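Local structure of putative lipoprotein (Parabacteroides distasonis ATCC 8503, 3JX8) at residues 31-37 / 107-113; 24-30 / 98-104; 20-24 / 93-97. The protein is of uncertain function, a putative lipoprotein with an adhesin-head-like beta-solenoid that may act in cell adhesion or bind lipid. All coordinates share one frame; numbering follows the deposited sequence.

Interaction 1: 31-37 / 107-113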
loop_
_atom_site.group_PDB
_atom_site.type_symbol
_atom_site.label_atom_id
_atom_site.label_comp_id
_atom_site.label_asym_id
_atom_site.label_seq_id
_atom_site.Cartn_x
_atom_site.Cartn_y
_atom_site.Cartn_z
ATOM N N SER A 31 -18.841 -10.645 8.185
ATOM C CA SER A 31 -19.772 -9.612 7.738
ATOM C C SER A 31 -20.688 -9.102 8.829
ATOM O O SER A 31 -21.596 -8.333 8.534
ATOM C CB SER A 31 -20.636 -10.153 6.586
ATOM O OG SER A 31 -21.534 -11.164 7.040
ATOM N N ALA A 32 -20.429 -9.474 10.080
ATOM C CA ALA A 32 -21.328 -9.103 11.183
ATOM C C ALA A 32 -21.335 -7.600 11.427
ATOM O O ALA A 32 -20.389 -6.899 11.096
ATOM C CB ALA A 32 -20.925 -9.816 12.472
ATOM N N ASP A 33 -22.414 -7.129 12.028
ATOM C CA ASP A 33 -22.385 -5.885 12.786
ATOM C C ASP A 33 -21.926 -6.218 14.201
ATOM O O ASP A 33 -22.622 -6.911 14.953
ATOM C CB ASP A 33 -23.754 -5.231 12.801
ATOM C CG ASP A 33 -24.169 -4.737 11.421
ATOM O OD1 ASP A 33 -23.304 -4.301 10.627
ATOM O OD2 ASP A 33 -25.370 -4.746 11.132
ATOM N N PHE A 34 -20.735 -5.740 14.537
ATOM C CA PHE A 34 -20.060 -6.048 15.773
ATOM C C PHE A 34 -20.058 -4.775 16.582
ATOM O O PHE A 34 -19.502 -3.787 16.163
ATOM C CB PHE A 34 -18.638 -6.510 15.432
ATOM C CG PHE A 34 -17.849 -7.140 16.570
ATOM C CD1 PHE A 34 -17.928 -6.679 17.882
ATOM C CD2 PHE A 34 -16.933 -8.140 16.279
ATOM C CE1 PHE A 34 -17.144 -7.245 18.879
ATOM C CE2 PHE A 34 -16.174 -8.733 17.282
ATOM C CZ PHE A 34 -16.273 -8.295 18.569
ATOM N N GLU A 35 -20.701 -4.794 17.740
ATOM C CA GLU A 35 -20.645 -3.691 18.700
ATOM C C GLU A 35 -19.733 -4.027 19.864
ATOM O O GLU A 35 -19.952 -5.028 20.555
ATOM C CB GLU A 35 -22.015 -3.435 19.294
ATOM C CG GLU A 35 -23.006 -2.899 18.346
ATOM C CD GLU A 35 -24.370 -2.731 19.001
ATOM O OE1 GLU A 35 -24.499 -2.945 20.251
ATOM O OE2 GLU A 35 -25.309 -2.371 18.262
ATOM N N TYR A 36 -18.741 -3.174 20.099
ATOM C CA TYR A 36 -17.765 -3.397 21.157
ATOM C C TYR A 36 -17.731 -2.178 22.056
ATOM O O TYR A 36 -17.979 -1.055 21.608
ATOM C CB TYR A 36 -16.357 -3.687 20.586
ATOM C CG TYR A 36 -15.291 -3.716 21.667
ATOM C CD1 TYR A 36 -15.042 -4.867 22.392
ATOM C CD2 TYR A 36 -14.578 -2.573 21.997
ATOM C CE1 TYR A 36 -14.110 -4.877 23.411
ATOM C CE2 TYR A 36 -13.656 -2.571 23.012
ATOM C CZ TYR A 36 -13.419 -3.732 23.715
ATOM O OH TYR A 36 -12.504 -3.733 24.756
ATOM N N GLU A 37 -17.434 -2.406 23.328
ATOM C CA GLU A 37 -17.118 -1.334 24.271
ATOM C C GLU A 37 -16.054 -1.792 25.248
ATOM O O GLU A 37 -15.954 -2.972 25.573
ATOM C CB GLU A 37 -18.345 -0.888 25.090
ATOM C CG GLU A 37 -19.576 -0.431 24.278
ATOM C CD GLU A 37 -19.375 0.837 23.416
ATOM O OE1 GLU A 37 -18.427 1.625 23.646
ATOM O OE2 GLU A 37 -20.204 1.063 22.498
ATOM N N GLY A 107 -17.791 -6.575 7.126
ATOM C CA GLY A 107 -18.583 -6.244 8.297
ATOM C C GLY A 107 -18.413 -4.826 8.812
ATOM O O GLY A 107 -17.719 -3.984 8.216
ATOM N N SER A 108 -19.057 -4.558 9.931
ATOM C CA SER A 108 -19.018 -3.267 10.527
ATOM C C SER A 108 -18.684 -3.387 12.013
ATOM O O SER A 108 -19.298 -4.142 12.741
ATOM C CB SER A 108 -20.354 -2.594 10.275
ATOM O OG SER A 108 -20.497 -1.476 11.091
ATOM N N PHE A 109 -17.656 -2.695 12.450
ATOM C CA PHE A 109 -17.210 -2.754 13.819
ATOM C C PHE A 109 -17.383 -1.377 14.427
ATOM O O PHE A 109 -16.773 -0.433 13.941
ATOM C CB PHE A 109 -15.762 -3.180 13.859
ATOM C CG PHE A 109 -15.263 -3.420 15.230
ATOM C CD1 PHE A 109 -14.927 -2.353 16.055
ATOM C CD2 PHE A 109 -15.127 -4.716 15.712
ATOM C CE1 PHE A 109 -14.423 -2.571 17.335
ATOM C CE2 PHE A 109 -14.658 -4.946 17.007
ATOM C CZ PHE A 109 -14.318 -3.865 17.828
ATOM N N ILE A 110 -18.192 -1.264 15.483
ATOM C CA ILE A 110 -18.611 0.037 16.049
ATOM C C ILE A 110 -18.401 0.123 17.553
ATOM O O ILE A 110 -18.840 -0.771 18.279
ATOM C CB ILE A 110 -20.122 0.291 15.760
ATOM C CG1 ILE A 110 -20.351 0.237 14.231
ATOM C CG2 ILE A 110 -20.585 1.635 16.319
ATOM C CD1 ILE A 110 -21.807 0.469 13.789
ATOM N N ILE A 111 -17.725 1.180 18.008
ATOM C CA ILE A 111 -17.576 1.521 19.428
ATOM C C ILE A 111 -18.355 2.812 19.630
ATOM O O ILE A 111 -18.090 3.798 18.925
ATOM C CB ILE A 111 -16.108 1.765 19.826
ATOM C CG1 ILE A 111 -15.277 0.530 19.545
ATOM C CG2 ILE A 111 -16.008 2.179 21.291
ATOM C CD1 ILE A 111 -13.861 0.627 20.073
ATOM N N SER A 112 -19.308 2.817 20.573
ATOM C CA SER A 112 -20.224 3.955 20.718
ATOM C C SER A 112 -20.104 4.804 21.966
ATOM O O SER A 112 -20.581 5.928 21.962
ATOM C CB SER A 112 -21.674 3.483 20.619
ATOM O OG SER A 112 -22.005 3.161 19.285
ATOM N N LYS A 113 -19.483 4.277 23.017
ATOM C CA LYS A 113 -19.388 4.978 24.291
ATOM C C LYS A 113 -18.054 5.670 24.424
ATOM O O LYS A 113 -17.125 5.334 23.684
ATOM C CB LYS A 113 -19.576 3.982 25.440
ATOM C CG LYS A 113 -20.937 3.290 25.409
ATOM C CD LYS A 113 -21.157 2.440 26.645
ATOM C CE LYS A 113 -22.464 1.631 26.577
ATOM N NZ LYS A 113 -22.856 1.108 27.936
HETATM O O HOH W 1 -20.889 -0.132 20.150
#

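Interaction 2: 24-30 / 98-104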
loop_
_atom_site.group_PDB
_atom_site.type_symbol
_atom_site.label_atom_id
_atom_site.label_comp_id
_atom_site.label_asym_id
_atom_site.label_seq_id
_atom_site.Cartn_x
_atom_site.Cartn_y
_atom_site.Cartn_z
ATOM N N ASP A 24 -7.620 -8.425 25.333
ATOM C CA ASP A 24 -7.162 -7.096 24.989
ATOM C C ASP A 24 -6.962 -6.960 23.494
ATOM O O ASP A 24 -6.492 -5.939 23.017
ATOM C CB ASP A 24 -5.872 -6.757 25.742
ATOM C CG ASP A 24 -4.702 -7.649 25.374
ATOM O OD1 ASP A 24 -4.807 -8.500 24.454
ATOM O OD2 ASP A 24 -3.643 -7.493 26.025
ATOM N N GLU A 25 -7.339 -7.993 22.754
ATOM C CA GLU A 25 -7.142 -8.013 21.316
ATOM C C GLU A 25 -8.284 -8.787 20.644
ATOM O O GLU A 25 -8.811 -9.747 21.226
ATOM C CB GLU A 25 -5.782 -8.628 21.065
ATOM C CG GLU A 25 -5.399 -8.757 19.640
ATOM C CD GLU A 25 -3.998 -9.338 19.469
ATOM O OE1 GLU A 25 -3.106 -9.029 20.331
ATOM O OE2 GLU A 25 -3.816 -10.089 18.460
ATOM N N ILE A 26 -8.689 -8.335 19.451
ATOM C CA ILE A 26 -9.779 -8.948 18.665
ATOM C C ILE A 26 -9.298 -9.286 17.267
ATOM O O ILE A 26 -8.758 -8.428 16.579
ATOM C CB ILE A 26 -10.999 -8.018 18.522
ATOM C CG1 ILE A 26 -11.668 -7.738 19.886
ATOM C CG2 ILE A 26 -12.029 -8.624 17.541
ATOM C CD1 ILE A 26 -12.763 -6.607 19.837
ATOM N N THR A 27 -9.503 -10.541 16.857
ATOM C CA THR A 27 -9.394 -10.975 15.479
ATOM C C THR A 27 -10.809 -11.264 15.035
ATOM O O THR A 27 -11.417 -12.219 15.525
ATOM C CB THR A 27 -8.606 -12.289 15.358
ATOM O OG1 THR A 27 -7.268 -12.040 15.729
ATOM C CG2 THR A 27 -8.613 -12.795 13.936
ATOM N N PHE A 28 -11.330 -10.472 14.112
ATOM C CA PHE A 28 -12.715 -10.596 13.648
ATOM C C PHE A 28 -12.744 -10.681 12.148
ATOM O O PHE A 28 -12.362 -9.740 11.482
ATOM C CB PHE A 28 -13.504 -9.376 14.081
ATOM C CG PHE A 28 -14.830 -9.226 13.389
ATOM C CD1 PHE A 28 -15.694 -10.305 13.253
ATOM C CD2 PHE A 28 -15.242 -7.979 12.940
ATOM C CE1 PHE A 28 -16.927 -10.165 12.608
ATOM C CE2 PHE A 28 -16.483 -7.817 12.288
ATOM C CZ PHE A 28 -17.324 -8.923 12.135
ATOM N N VAL A 29 -13.191 -11.797 11.602
ATOM C CA VAL A 29 -13.307 -11.944 10.172
ATOM C C VAL A 29 -14.764 -12.201 9.884
ATOM O O VAL A 29 -15.361 -13.130 10.452
ATOM C CB VAL A 29 -12.525 -13.165 9.686
ATOM C CG1 VAL A 29 -12.744 -13.377 8.156
ATOM C CG2 VAL A 29 -11.066 -13.075 10.146
ATOM N N GLY A 30 -15.334 -11.439 8.973
ATOM C CA GLY A 30 -16.719 -11.666 8.579
ATOM C C GLY A 30 -17.541 -10.417 8.381
ATOM O O GLY A 30 -17.027 -9.287 8.408
ATOM N N LEU A 98 -9.130 -2.521 24.718
ATOM C CA LEU A 98 -8.847 -3.029 23.376
ATOM C C LEU A 98 -7.612 -2.337 22.836
ATOM O O LEU A 98 -7.664 -1.175 22.433
ATOM C CB LEU A 98 -10.027 -2.790 22.447
ATOM C CG LEU A 98 -9.875 -3.256 20.991
ATOM C CD1 LEU A 98 -9.660 -4.799 20.905
ATOM C CD2 LEU A 98 -11.090 -2.796 20.234
ATOM N N LYS A 99 -6.502 -3.054 22.857
ATOM C CA LYS A 99 -5.244 -2.529 22.388
ATOM C C LYS A 99 -5.110 -2.714 20.902
ATOM O O LYS A 99 -4.486 -1.906 20.247
ATOM C CB LYS A 99 -4.067 -3.237 23.040
ATOM C CG LYS A 99 -4.061 -3.205 24.536
ATOM C CD LYS A 99 -2.779 -3.824 25.087
ATOM C CE LYS A 99 -2.751 -3.761 26.610
ATOM N NZ LYS A 99 -1.381 -4.133 27.104
ATOM N N GLU A 100 -5.667 -3.803 20.384
ATOM C CA GLU A 100 -5.540 -4.104 18.966
ATOM C C GLU A 100 -6.736 -4.854 18.380
ATOM O O GLU A 100 -7.149 -5.915 18.888
ATOM C CB GLU A 100 -4.260 -4.875 18.710
ATOM C CG GLU A 100 -3.952 -4.967 17.270
ATOM C CD GLU A 100 -2.681 -5.707 17.000
ATOM O OE1 GLU A 100 -1.713 -5.475 17.738
ATOM O OE2 GLU A 100 -2.639 -6.515 16.045
ATOM N N LEU A 101 -7.264 -4.278 17.306
ATOM C CA LEU A 101 -8.330 -4.822 16.506
ATOM C C LEU A 101 -7.767 -5.182 15.117
ATOM O O LEU A 101 -7.195 -4.339 14.412
ATOM C CB LEU A 101 -9.435 -3.786 16.327
ATOM C CG LEU A 101 -10.560 -4.211 15.374
ATOM C CD1 LEU A 101 -11.262 -5.457 15.926
ATOM C CD2 LEU A 101 -11.560 -3.066 15.131
ATOM N N ASN A 102 -7.984 -6.428 14.732
ATOM C CA ASN A 102 -7.669 -6.918 13.418
ATOM C C ASN A 102 -8.974 -7.395 12.865
ATOM O O ASN A 102 -9.516 -8.388 13.342
ATOM C CB ASN A 102 -6.648 -8.044 13.505
ATOM C CG ASN A 102 -5.273 -7.531 13.943
ATOM O OD1 ASN A 102 -4.656 -6.742 13.244
ATOM N ND2 ASN A 102 -4.820 -7.941 15.121
ATOM N N THR A 103 -9.506 -6.647 11.920
ATOM C CA THR A 103 -10.766 -6.944 11.312
ATOM C C THR A 103 -10.606 -7.107 9.777
ATOM O O THR A 103 -9.852 -6.349 9.130
ATOM C CB THR A 103 -11.794 -5.864 11.681
ATOM O OG1 THR A 103 -13.070 -6.276 11.212
ATOM C CG2 THR A 103 -11.470 -4.526 11.095
ATOM N N VAL A 104 -11.272 -8.117 9.220
ATOM C CA VAL A 104 -11.155 -8.464 7.815
ATOM C C VAL A 104 -12.531 -8.823 7.296
ATOM O O VAL A 104 -13.210 -9.708 7.852
ATOM C CB VAL A 104 -10.203 -9.684 7.568
ATOM C CG1 VAL A 104 -10.103 -9.996 6.056
ATOM C CG2 VAL A 104 -8.784 -9.455 8.195
HETATM O O HOH W 2 -5.727 -10.079 16.273
#

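Interaction 3: 20-24 / 93-97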
loop_
_atom_site.group_PDB
_atom_site.type_symbol
_atom_site.label_atom_id
_atom_site.label_comp_id
_atom_site.label_asym_id
_atom_site.label_seq_id
_atom_site.Cartn_x
_atom_site.Cartn_y
_atom_site.Cartn_z
ATOM N N ILE A 20 -16.474 -16.252 28.152
ATOM C CA ILE A 20 -15.147 -15.836 27.771
ATOM C C ILE A 20 -14.372 -15.200 28.932
ATOM O O ILE A 20 -14.956 -14.603 29.806
ATOM C CB ILE A 20 -15.198 -14.825 26.601
ATOM C CG1 ILE A 20 -15.994 -13.575 26.966
ATOM C CG2 ILE A 20 -15.799 -15.443 25.372
ATOM C CD1 ILE A 20 -15.631 -12.374 26.060
ATOM N N SER A 21 -13.049 -15.321 28.910
ATOM C CA SER A 21 -12.171 -14.489 29.745
ATOM C C SER A 21 -11.997 -13.140 29.089
ATOM O O SER A 21 -12.341 -12.946 27.921
ATOM C CB SER A 21 -10.758 -15.059 29.811
ATOM O OG SER A 21 -10.786 -16.421 30.143
ATOM N N ASP A 22 -11.372 -12.237 29.837
ATOM C CA ASP A 22 -10.979 -10.961 29.305
ATOM C C ASP A 22 -10.033 -11.122 28.133
ATOM O O ASP A 22 -9.347 -12.125 28.003
ATOM C CB ASP A 22 -10.283 -10.102 30.366
ATOM C CG ASP A 22 -10.210 -8.627 29.961
ATOM O OD1 ASP A 22 -11.175 -8.115 29.366
ATOM O OD2 ASP A 22 -9.205 -7.984 30.243
ATOM N N TYR A 23 -10.024 -10.107 27.287
ATOM C CA TYR A 23 -9.165 -10.073 26.132
ATOM C C TYR A 23 -8.786 -8.634 25.912
ATOM O O TYR A 23 -9.522 -7.742 26.277
ATOM C CB TYR A 23 -9.903 -10.643 24.904
ATOM C CG TYR A 23 -11.202 -9.932 24.532
ATOM C CD1 TYR A 23 -11.200 -8.843 23.673
ATOM C CD2 TYR A 23 -12.440 -10.373 25.028
ATOM C CE1 TYR A 23 -12.390 -8.203 23.312
ATOM C CE2 TYR A 23 -13.640 -9.753 24.652
ATOM C CZ TYR A 23 -13.605 -8.665 23.797
ATOM O OH TYR A 23 -14.777 -8.038 23.430
ATOM N N ASP A 24 -7.620 -8.425 25.333
ATOM C CA ASP A 24 -7.162 -7.096 24.989
ATOM C C ASP A 24 -6.962 -6.960 23.494
ATOM O O ASP A 24 -6.492 -5.939 23.017
ATOM C CB ASP A 24 -5.872 -6.757 25.742
ATOM C CG ASP A 24 -4.702 -7.649 25.374
ATOM O OD1 ASP A 24 -4.807 -8.500 24.454
ATOM O OD2 ASP A 24 -3.643 -7.493 26.025
ATOM N N SER A 93 -19.925 -7.383 22.340
ATOM C CA SER A 93 -18.906 -7.847 23.280
ATOM C C SER A 93 -18.279 -6.692 24.012
ATOM O O SER A 93 -18.347 -5.560 23.549
ATOM C CB SER A 93 -17.834 -8.684 22.558
ATOM O OG SER A 93 -17.001 -9.377 23.468
ATOM N N ASN A 94 -17.702 -6.986 25.171
ATOM C CA ASN A 94 -16.898 -6.030 25.888
ATOM C C ASN A 94 -15.730 -6.669 26.635
ATOM O O ASN A 94 -15.719 -7.879 26.913
ATOM C CB ASN A 94 -17.769 -5.194 26.814
ATOM C CG ASN A 94 -18.514 -6.027 27.844
ATOM O OD1 ASN A 94 -17.955 -6.411 28.876
ATOM N ND2 ASN A 94 -19.776 -6.274 27.583
ATOM N N SER A 95 -14.721 -5.855 26.902
ATOM C CA SER A 95 -13.547 -6.279 27.678
ATOM C C SER A 95 -13.030 -5.038 28.360
ATOM O O SER A 95 -13.563 -3.937 28.135
ATOM C CB SER A 95 -12.456 -6.891 26.801
ATOM O OG SER A 95 -11.861 -5.916 25.971
ATOM N N LYS A 96 -12.002 -5.201 29.190
ATOM C CA LYS A 96 -11.498 -4.070 29.957
ATOM C C LYS A 96 -10.814 -3.062 29.039
ATOM O O LYS A 96 -10.991 -1.862 29.205
ATOM C CB LYS A 96 -10.576 -4.538 31.082
ATOM C CG LYS A 96 -11.233 -5.611 32.017
ATOM C CD LYS A 96 -11.757 -5.060 33.337
ATOM C CE LYS A 96 -12.880 -5.934 34.015
ATOM N NZ LYS A 96 -12.719 -7.428 33.864
ATOM N N GLU A 97 -10.084 -3.543 28.035
ATOM C CA GLU A 97 -9.323 -2.667 27.142
ATOM C C GLU A 97 -9.162 -3.326 25.779
ATOM O O GLU A 97 -9.040 -4.548 25.705
ATOM C CB GLU A 97 -7.946 -2.446 27.746
ATOM C CG GLU A 97 -6.992 -1.600 26.919
ATOM C CD GLU A 97 -5.621 -1.458 27.590
ATOM O OE1 GLU A 97 -5.357 -2.228 28.549
ATOM O OE2 GLU A 97 -4.818 -0.594 27.157
HETATM O O HOH W 3 -8.625 -6.085 28.394
#

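Interaction 1: 31-37 / 107-113
Phe34 and Phe109 run side by side from neighbouring strands into the interior, each with CG anti to its backbone N (chi1 -168° in Phe34). Their rings meet obliquely, centroids 4.8 Å apart and planes turned 45° from each other, with CE2 of Phe109 poised over the centre of one Phe34 face. The far end of the same Phe109 ring reaches the next residue on this face of the partner strand: its CZ presses on CB of Tyr36 at 3.4 Å. Tyr36 in turn takes CD1 of Ile111 at the edge of its ring, near the plane, while its hydroxyl reaches away to Ser95. Phe28 meets Phe34 edge-to-face, and Ile26 touches both phenylalanines, burying the row.

Backbone bonds run from Ser108 N to Ala32 O and on to Tyr36 N with Ile110 O, holding the strands parallel. Past the last of them, Glu37 folds back, bent at chi2 (-64°), and its carboxylate accepts two backbone N-H groups on the syn sides: OE2 from Ser112 N at 2.8 Å, OE1 from Lys113 N at 2.9 Å. Both donors stand somewhat out of the carboxylate plane, Lys113 N more so. The fork grips the turn where strand 108-111 ends. Stacked parallel strands with like residues in line, aromatic on aromatic, are characteristic of the right-handed parallel beta-helix of the pectate-lyase-like clan, to which the head GIN domain belongs.

Interaction 2: 24-30 / 98-104
Ile26 is clasped by Leu101 of the neighbouring strand and Leu98 of the loop leading into it, and this is where the contact is tight. CD1 of Leu101 slants in to Ile26 CG2 at 3.6 Å, while Leu98, lying across Ile26 at about a right angle, brings its own CD1 to 3.7 Å from Ile26 CG1. Farther along the buried face Phe28 and Thr103 lie alongside one another, with Thr103 OG1 3.3 Å from Phe28 CD2; OG1 stands anti to the backbone N (chi1 -172°), which turns it inward with the ring. Phe34, Tyr36 and Phe109 close over this face from the facing strands.

Strands 25-29 and 100-104 are in register and parallel, their segment axes 4.7 Å apart and only 7° from aligned, as expected of successive coils stacked in a beta-helix. Backbone bonds alternate between them from Ile26 N and Glu100 O to Gly30 N and Val104 O.

Around Glu25 and Glu100 the other face is looser and wetter. The two extend side by side with nearly parallel carboxylate planes, their OE2 atoms 4.5 Å apart, a proximity that probably costs some energy. Asn102 and a water probably ease it: Asn102 ND2 donates to Glu100 OE2 at 2.8 Å on the anti side, and the water, accepting from the same ND2, donates to Glu25 OE2 and also bonds Thr27 OG1. Met241 of the second subunit packs on Thr27 and Asn102, and its Gly242 on the buried Val29 and Val104. At the opposite end Lys99 stretches past Asp24, its NZ 4.2 Å from Asp24 OD2, too far for a salt bridge; the firmer hold there is Lys99 N on Asp24 O.

Interaction 3: 20-24 / 93-97
Tyr23 lays its ring against Ser95 and sends its hydroxyl on to Ser93. CB of Ser95 sits over the middle of one ring face, 3.6 Å from the centroid and 7° off the normal, a CH-pi contact almost straight over the ring centre. Beyond it the tyrosine OH donates to Ser93 OG at 2.6 Å, a bond that, with the Ser95 contact, holds the ring along the strand. The ring gets there because CG sits between the backbone N and the carbonyl carbon (chi1 58°), which carries it from the loop along strand 89-95. CD1 of Ile20 lies at the ring edge, in its plane, and Val61 packs on both residues. Ser93 OG is bonded in addition to Tyr44 O, and Ser95 OG to the hydroxyl of Tyr36, so this buried row of hydroxyls is well supplied with partners.

Asp22 supplies the other anchor, at the solvent side. Its OD1 accepts Lys96 N at 3.0 Å on the syn side, 18° out of the carboxylate plane, and stands 3.1 Å from Ser95 CB. The aliphatic start of the Lys96 side chain passes beside the carboxylate, CG 3.6 Å from Asp22 OD2. A water accepts from Glu97 N and lies within hydrogen-bonding distance of both Asp22 OD2 and Tyr23 O; a glycerol, probably from the crystallisation liquor, also hydrogen-bonds Asp22 OD2. The loop before strand 25-29 is thus held to the end of strand 89-95 by side chains, in the N-terminal part of a parallel beta-helix.

From the N terminus, the loop at 20-24 leads into strand 25-29, and a turn then brings the chain back as strand 33-38. After an excursion it returns as strands 89-95, 100-104 and 108-111. Interaction 3 closes a loop at 93-97, interaction 2 at 98-104 and interaction 1 at 107-113, each spanning about 70 residues. Partners return in the order they left, so the three loops cross and none nests. Interactions 1 and 2 face each other across the interior and join two opposite walls of one coil to the next; interaction 3 attaches the N-terminal loop to the end of strand 89-95. Interactions 2 and 3 share Asp24, and Tyr36 OH with Ser95 OG joins interactions 1 and 3.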